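Long-range contact in UDP-glucose 4-epimerase (Campylobacter jejuni subsp. jejuni serotype O:2, PDB 7K3P), which probably interconverts UDP-glucose and UDP-galactose, and their N-acetylated forms, by NAD-dependent inversion at C4 of the sugar: residues A[236-248]-A[303-315]. The protein carries 2 engineered substitutions. Numbering follows the deposited sequence.
Sequences TKDGTCIRDFIHV and RAGDPSVLISDAS. With ACT (acetate ion), chain G.
The Arg243 side chain turns back alongside segment 303-315 and grips Pro307 O end-on, with NH1 and with Arg243 NH2 at 2.8 Å. The carbonyl sits at the guanidinium edge, close to its plane. A bend at chi2 (-61°) folds the chain back, and NH1 also bonds Ile242 O. Leu310 CB packs over one guanidinium face. NE and NH2 hold an acetate ion, probably from the crystallisation liquor; Arg243 NE to acetate OXT is 2.8 Å. This end is the solvent side, for Pro307 is exposed.

The two strands run parallel. Ile242 N donates to Ser308 O at 2.8 Å, nearly straight, and Leu310 N returns a bond to Ile242 O. Leu310 N and Arg243 NH1 reach that oxygen from opposite faces of its carbonyl plane. On the other sheet face Ile242 and Val309 lie tightly side by side, with Ile242 CB 4.1 Å from Val309 CG2. Thr236 CG2 and Ile311 CG2 extend this apolar row.

Past Arg243 direct backbone bonding gives way to water, though the chains stay close. One water bridges Asp244 N and Leu310 O, which stand 3.6 Å apart. The Asp244 side chain takes over: with CG anti to the backbone N (chi1 -169°), Asp244 OD2 accepts from Ser312 N at 2.8 Å, from above the carboxylate plane. A second water links OD2 to Ser312 O.

Both strands belong, with 149-150, 192-193 and 278-279, to a small mixed sheet beside the NAD-binding Rossmann fold. The Ser312 side chain is about 9 Å from NAD. The short parallel pairing is thus flanked by two polar groups: a guanidinium shared between two carbonyls and an anion, and a buried carboxylate whose charge is probably eased by a backbone amide and water.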
loop_
_atom_site.group_PDB
_atom_site.type_symbol
_atom_site.label_atom_id
_atom_site.label_comp_id
_atom_site.label_asym_id
_atom_site.label_seq_id
_atom_site.Cartn_x
_atom_site.Cartn_y
_atom_site.Cartn_z
ATOM N N THR A 236 -19.365 -9.961 -30.713
ATOM C CA THR A 236 -19.576 -8.521 -30.614
ATOM C C THR A 236 -20.188 -8.030 -31.911
ATOM O O THR A 236 -20.271 -8.784 -32.876
ATOM C CB THR A 236 -18.256 -7.747 -30.412
ATOM O OG1 THR A 236 -17.413 -7.934 -31.555
ATOM C CG2 THR A 236 -17.530 -8.202 -29.150
ATOM N N LYS A 237 -20.587 -6.759 -31.924
ATOM C CA LYS A 237 -21.165 -6.112 -33.102
ATOM C C LYS A 237 -20.441 -6.477 -34.401
ATOM O O LYS A 237 -21.047 -7.048 -35.314
ATOM C CB LYS A 237 -21.242 -4.578 -32.899
ATOM C CG LYS A 237 -19.914 -3.885 -32.470
ATOM C CD LYS A 237 -20.116 -2.500 -31.763
ATOM C CE LYS A 237 -20.533 -2.649 -30.272
ATOM N NZ LYS A 237 -20.446 -1.388 -29.409
ATOM N N ASP A 238 -19.146 -6.182 -34.477
ATOM C CA ASP A 238 -18.398 -6.438 -35.707
ATOM C C ASP A 238 -17.364 -7.575 -35.592
ATOM O O ASP A 238 -16.504 -7.721 -36.462
ATOM C CB ASP A 238 -17.731 -5.153 -36.213
ATOM C CG ASP A 238 -16.682 -4.608 -35.243
ATOM O OD1 ASP A 238 -16.139 -5.383 -34.431
ATOM O OD2 ASP A 238 -16.387 -3.400 -35.305
ATOM N N GLY A 239 -17.444 -8.367 -34.524
ATOM C CA GLY A 239 -16.521 -9.473 -34.332
ATOM C C GLY A 239 -15.164 -9.123 -33.726
ATOM O O GLY A 239 -14.380 -10.020 -33.433
ATOM N N THR A 240 -14.872 -7.834 -33.541
ATOM C CA THR A 240 -13.596 -7.429 -32.947
ATOM C C THR A 240 -13.771 -7.003 -31.484
ATOM O O THR A 240 -14.902 -6.821 -31.017
ATOM C CB THR A 240 -12.886 -6.315 -33.752
ATOM O OG1 THR A 240 -13.669 -5.112 -33.736
ATOM C CG2 THR A 240 -12.656 -6.757 -35.197
ATOM N N CYS A 241 -12.655 -6.863 -30.765
ATOM C CA CYS A 241 -12.694 -6.528 -29.341
ATOM C C CYS A 241 -13.288 -5.138 -29.079
ATOM O O CYS A 241 -13.087 -4.209 -29.855
ATOM C CB CYS A 241 -11.283 -6.627 -28.722
ATOM S SG CYS A 241 -10.781 -8.359 -28.426
ATOM N N ILE A 242 -14.017 -5.021 -27.972
ATOM C CA ILE A 242 -14.580 -3.751 -27.540
ATOM C C ILE A 242 -13.851 -3.260 -26.280
ATOM O O ILE A 242 -13.755 -3.975 -25.278
ATOM C CB ILE A 242 -16.098 -3.881 -27.269
ATOM C CG1 ILE A 242 -16.831 -4.176 -28.587
ATOM C CG2 ILE A 242 -16.640 -2.603 -26.618
ATOM C CD1 ILE A 242 -18.318 -4.433 -28.442
ATOM N N ARG A 243 -13.323 -2.044 -26.343
ATOM C CA ARG A 243 -12.609 -1.480 -25.200
ATOM C C ARG A 243 -13.073 -0.061 -24.894
ATOM O O ARG A 243 -13.779 0.556 -25.690
ATOM C CB ARG A 243 -11.092 -1.499 -25.438
ATOM C CG ARG A 243 -10.506 -2.908 -25.491
ATOM C CD ARG A 243 -10.728 -3.637 -24.173
ATOM N NE ARG A 243 -10.038 -4.928 -24.134
ATOM C CZ ARG A 243 -10.559 -6.081 -24.547
ATOM N NH1 ARG A 243 -11.786 -6.125 -25.052
ATOM N NH2 ARG A 243 -9.848 -7.203 -24.455
ATOM N N ASP A 244 -12.616 0.452 -23.756
ATOM C CA ASP A 244 -13.109 1.685 -23.181
ATOM C C ASP A 244 -12.035 2.778 -23.332
ATOM O O ASP A 244 -10.895 2.620 -22.860
ATOM C CB ASP A 244 -13.433 1.399 -21.711
ATOM C CG ASP A 244 -14.210 2.510 -21.045
ATOM O OD1 ASP A 244 -13.730 3.664 -21.065
ATOM O OD2 ASP A 244 -15.292 2.213 -20.488
ATOM N N PHE A 245 -12.382 3.859 -24.033
ATOM C CA PHE A 245 -11.481 5.005 -24.215
ATOM C C PHE A 245 -12.214 6.293 -23.854
ATOM O O PHE A 245 -13.446 6.338 -23.886
ATOM C CB PHE A 245 -10.998 5.081 -25.665
ATOM C CG PHE A 245 -10.451 3.790 -26.172
ATOM C CD1 PHE A 245 -9.136 3.427 -25.896
ATOM C CD2 PHE A 245 -11.254 2.922 -26.898
ATOM C CE1 PHE A 245 -8.629 2.219 -26.344
ATOM C CE2 PHE A 245 -10.757 1.713 -27.352
ATOM C CZ PHE A 245 -9.436 1.361 -27.075
ATOM N N ILE A 246 -11.473 7.343 -23.512
ATOM C CA ILE A 246 -12.131 8.589 -23.130
ATOM C C ILE A 246 -11.372 9.827 -23.613
ATOM O O ILE A 246 -10.131 9.836 -23.674
ATOM C CB ILE A 246 -12.393 8.652 -21.610
ATOM C CG1 ILE A 246 -13.366 9.785 -21.284
ATOM C CG2 ILE A 246 -11.065 8.794 -20.829
ATOM C CD1 ILE A 246 -13.991 9.649 -19.905
ATOM N N HIS A 247 -12.124 10.865 -23.973
ATOM C CA HIS A 247 -11.530 12.117 -24.437
ATOM C C HIS A 247 -10.907 12.861 -23.251
ATOM O O HIS A 247 -11.479 12.893 -22.169
ATOM C CB HIS A 247 -12.593 12.988 -25.117
ATOM C CG HIS A 247 -12.030 14.166 -25.843
ATOM N ND1 HIS A 247 -11.678 15.336 -25.205
ATOM C CD2 HIS A 247 -11.751 14.353 -27.155
ATOM C CE1 HIS A 247 -11.209 16.196 -26.092
ATOM N NE2 HIS A 247 -11.238 15.623 -27.280
ATOM N N VAL A 248 -9.734 13.456 -23.457
ATOM C CA VAL A 248 -9.038 14.130 -22.353
ATOM C C VAL A 248 -9.892 15.218 -21.693
ATOM O O VAL A 248 -9.773 15.460 -20.489
ATOM C CB VAL A 248 -7.660 14.697 -22.788
ATOM C CG1 VAL A 248 -7.828 15.765 -23.876
ATOM C CG2 VAL A 248 -6.909 15.269 -21.583
ATOM N N ARG A 303 -6.143 -13.799 -29.561
ATOM C CA ARG A 303 -5.100 -13.903 -28.568
ATOM C C ARG A 303 -5.761 -14.531 -27.342
ATOM O O ARG A 303 -6.683 -13.949 -26.754
ATOM C CB ARG A 303 -4.607 -12.494 -28.276
ATOM C CG ARG A 303 -3.427 -12.359 -27.378
ATOM C CD ARG A 303 -3.405 -10.931 -26.866
ATOM N NE ARG A 303 -2.299 -10.146 -27.400
ATOM C CZ ARG A 303 -2.363 -8.851 -27.687
ATOM N NH1 ARG A 303 -3.494 -8.176 -27.525
ATOM N NH2 ARG A 303 -1.287 -8.229 -28.152
ATOM N N ALA A 304 -5.345 -15.744 -26.986
ATOM C CA ALA A 304 -5.955 -16.446 -25.856
ATOM C C ALA A 304 -5.911 -15.562 -24.618
ATOM O O ALA A 304 -4.943 -14.822 -24.409
ATOM C CB ALA A 304 -5.255 -17.763 -25.596
ATOM N N GLY A 305 -6.972 -15.610 -23.819
ATOM C CA GLY A 305 -7.054 -14.775 -22.637
ATOM C C GLY A 305 -7.722 -13.412 -22.813
ATOM O O GLY A 305 -8.172 -12.815 -21.833
ATOM N N ASP A 306 -7.786 -12.904 -24.042
ATOM C CA ASP A 306 -8.380 -11.581 -24.273
ATOM C C ASP A 306 -9.903 -11.619 -24.186
ATOM O O ASP A 306 -10.552 -12.344 -24.943
ATOM C CB ASP A 306 -7.988 -11.034 -25.648
ATOM C CG ASP A 306 -6.660 -10.305 -25.640
ATOM O OD1 ASP A 306 -6.108 -10.050 -24.548
ATOM O OD2 ASP A 306 -6.176 -9.976 -26.747
ATOM N N PRO A 307 -10.491 -10.820 -23.281
ATOM C CA PRO A 307 -11.957 -10.766 -23.275
ATOM C C PRO A 307 -12.478 -10.035 -24.525
ATOM O O PRO A 307 -11.798 -9.143 -25.054
ATOM C CB PRO A 307 -12.275 -9.969 -22.000
ATOM C CG PRO A 307 -11.052 -9.114 -21.770
ATOM C CD PRO A 307 -9.879 -9.937 -22.265
ATOM N N SER A 308 -13.652 -10.419 -25.013
ATOM C CA SER A 308 -14.222 -9.723 -26.160
ATOM C C SER A 308 -14.618 -8.282 -25.776
ATOM O O SER A 308 -14.542 -7.359 -26.594
ATOM C CB SER A 308 -15.430 -10.489 -26.715
ATOM O OG SER A 308 -16.417 -10.657 -25.713
ATOM N N VAL A 309 -15.029 -8.103 -24.522
ATOM C CA VAL A 309 -15.524 -6.813 -24.027
ATOM C C VAL A 309 -14.941 -6.495 -22.644
ATOM O O VAL A 309 -14.952 -7.344 -21.742
ATOM C CB VAL A 309 -17.073 -6.792 -23.946
ATOM C CG1 VAL A 309 -17.583 -5.429 -23.461
ATOM C CG2 VAL A 309 -17.682 -7.116 -25.301
ATOM N N LEU A 310 -14.423 -5.277 -22.495
ATOM C CA LEU A 310 -13.950 -4.791 -21.197
ATOM C C LEU A 310 -14.159 -3.270 -21.147
ATOM O O LEU A 310 -13.430 -2.513 -21.792
ATOM C CB LEU A 310 -12.466 -5.128 -21.004
ATOM C CG LEU A 310 -11.787 -4.531 -19.770
ATOM C CD1 LEU A 310 -12.519 -4.979 -18.538
ATOM C CD2 LEU A 310 -10.318 -4.933 -19.689
ATOM N N ILE A 311 -15.163 -2.824 -20.395
ATOM C CA ILE A 311 -15.452 -1.391 -20.303
ATOM C C ILE A 311 -15.894 -1.049 -18.887
ATOM O O ILE A 311 -16.241 -1.947 -18.106
ATOM C CB ILE A 311 -16.567 -0.969 -21.298
ATOM C CG1 ILE A 311 -17.914 -1.545 -20.867
ATOM C CG2 ILE A 311 -16.221 -1.414 -22.710
ATOM C CD1 ILE A 311 -19.088 -1.020 -21.713
ATOM N N SER A 312 -15.891 0.242 -18.558
ATOM C CA SER A 312 -16.363 0.680 -17.252
ATOM C C SER A 312 -17.886 0.714 -17.250
ATOM O O SER A 312 -18.502 1.098 -18.255
ATOM C CB SER A 312 -15.859 2.094 -16.926
ATOM O OG SER A 312 -14.436 2.184 -16.922
ATOM N N ASP A 313 -18.480 0.360 -16.116
ATOM C CA ASP A 313 -19.881 0.659 -15.862
ATOM C C ASP A 313 -19.931 2.091 -15.320
ATOM O O ASP A 313 -19.433 2.351 -14.229
ATOM C CB ASP A 313 -20.425 -0.311 -14.819
ATOM C CG ASP A 313 -21.906 -0.088 -14.516
ATOM O OD1 ASP A 313 -22.467 0.985 -14.852
ATOM O OD2 ASP A 313 -22.504 -1.008 -13.927
ATOM N N ALA A 314 -20.514 3.017 -16.082
ATOM C CA ALA A 314 -20.555 4.425 -15.687
ATOM C C ALA A 314 -21.910 4.893 -15.160
ATOM O O ALA A 314 -22.151 6.098 -15.065
ATOM C CB ALA A 314 -20.112 5.307 -16.841
ATOM N N SER A 315 -22.791 3.957 -14.817
ATOM C CA SER A 315 -24.119 4.331 -14.337
ATOM C C SER A 315 -24.061 5.124 -13.009
ATOM O O SER A 315 -24.793 6.109 -12.819
ATOM C CB SER A 315 -25.013 3.092 -14.229
ATOM O OG SER A 315 -24.534 2.179 -13.264
HETATM C C ACT G . -7.019 -6.329 -22.919
HETATM O O ACT G . -7.040 -7.448 -23.501
HETATM O OXT ACT G . -7.311 -5.311 -23.598
HETATM C CH3 ACT G . -6.643 -6.200 -21.475
HETATM O O HOH W 1 -13.314 4.156 -18.177
HETATM O O HOH W 2 -11.051 -1.145 -21.808
HETATM O O HOH W 3 -17.789 3.152 -19.835
#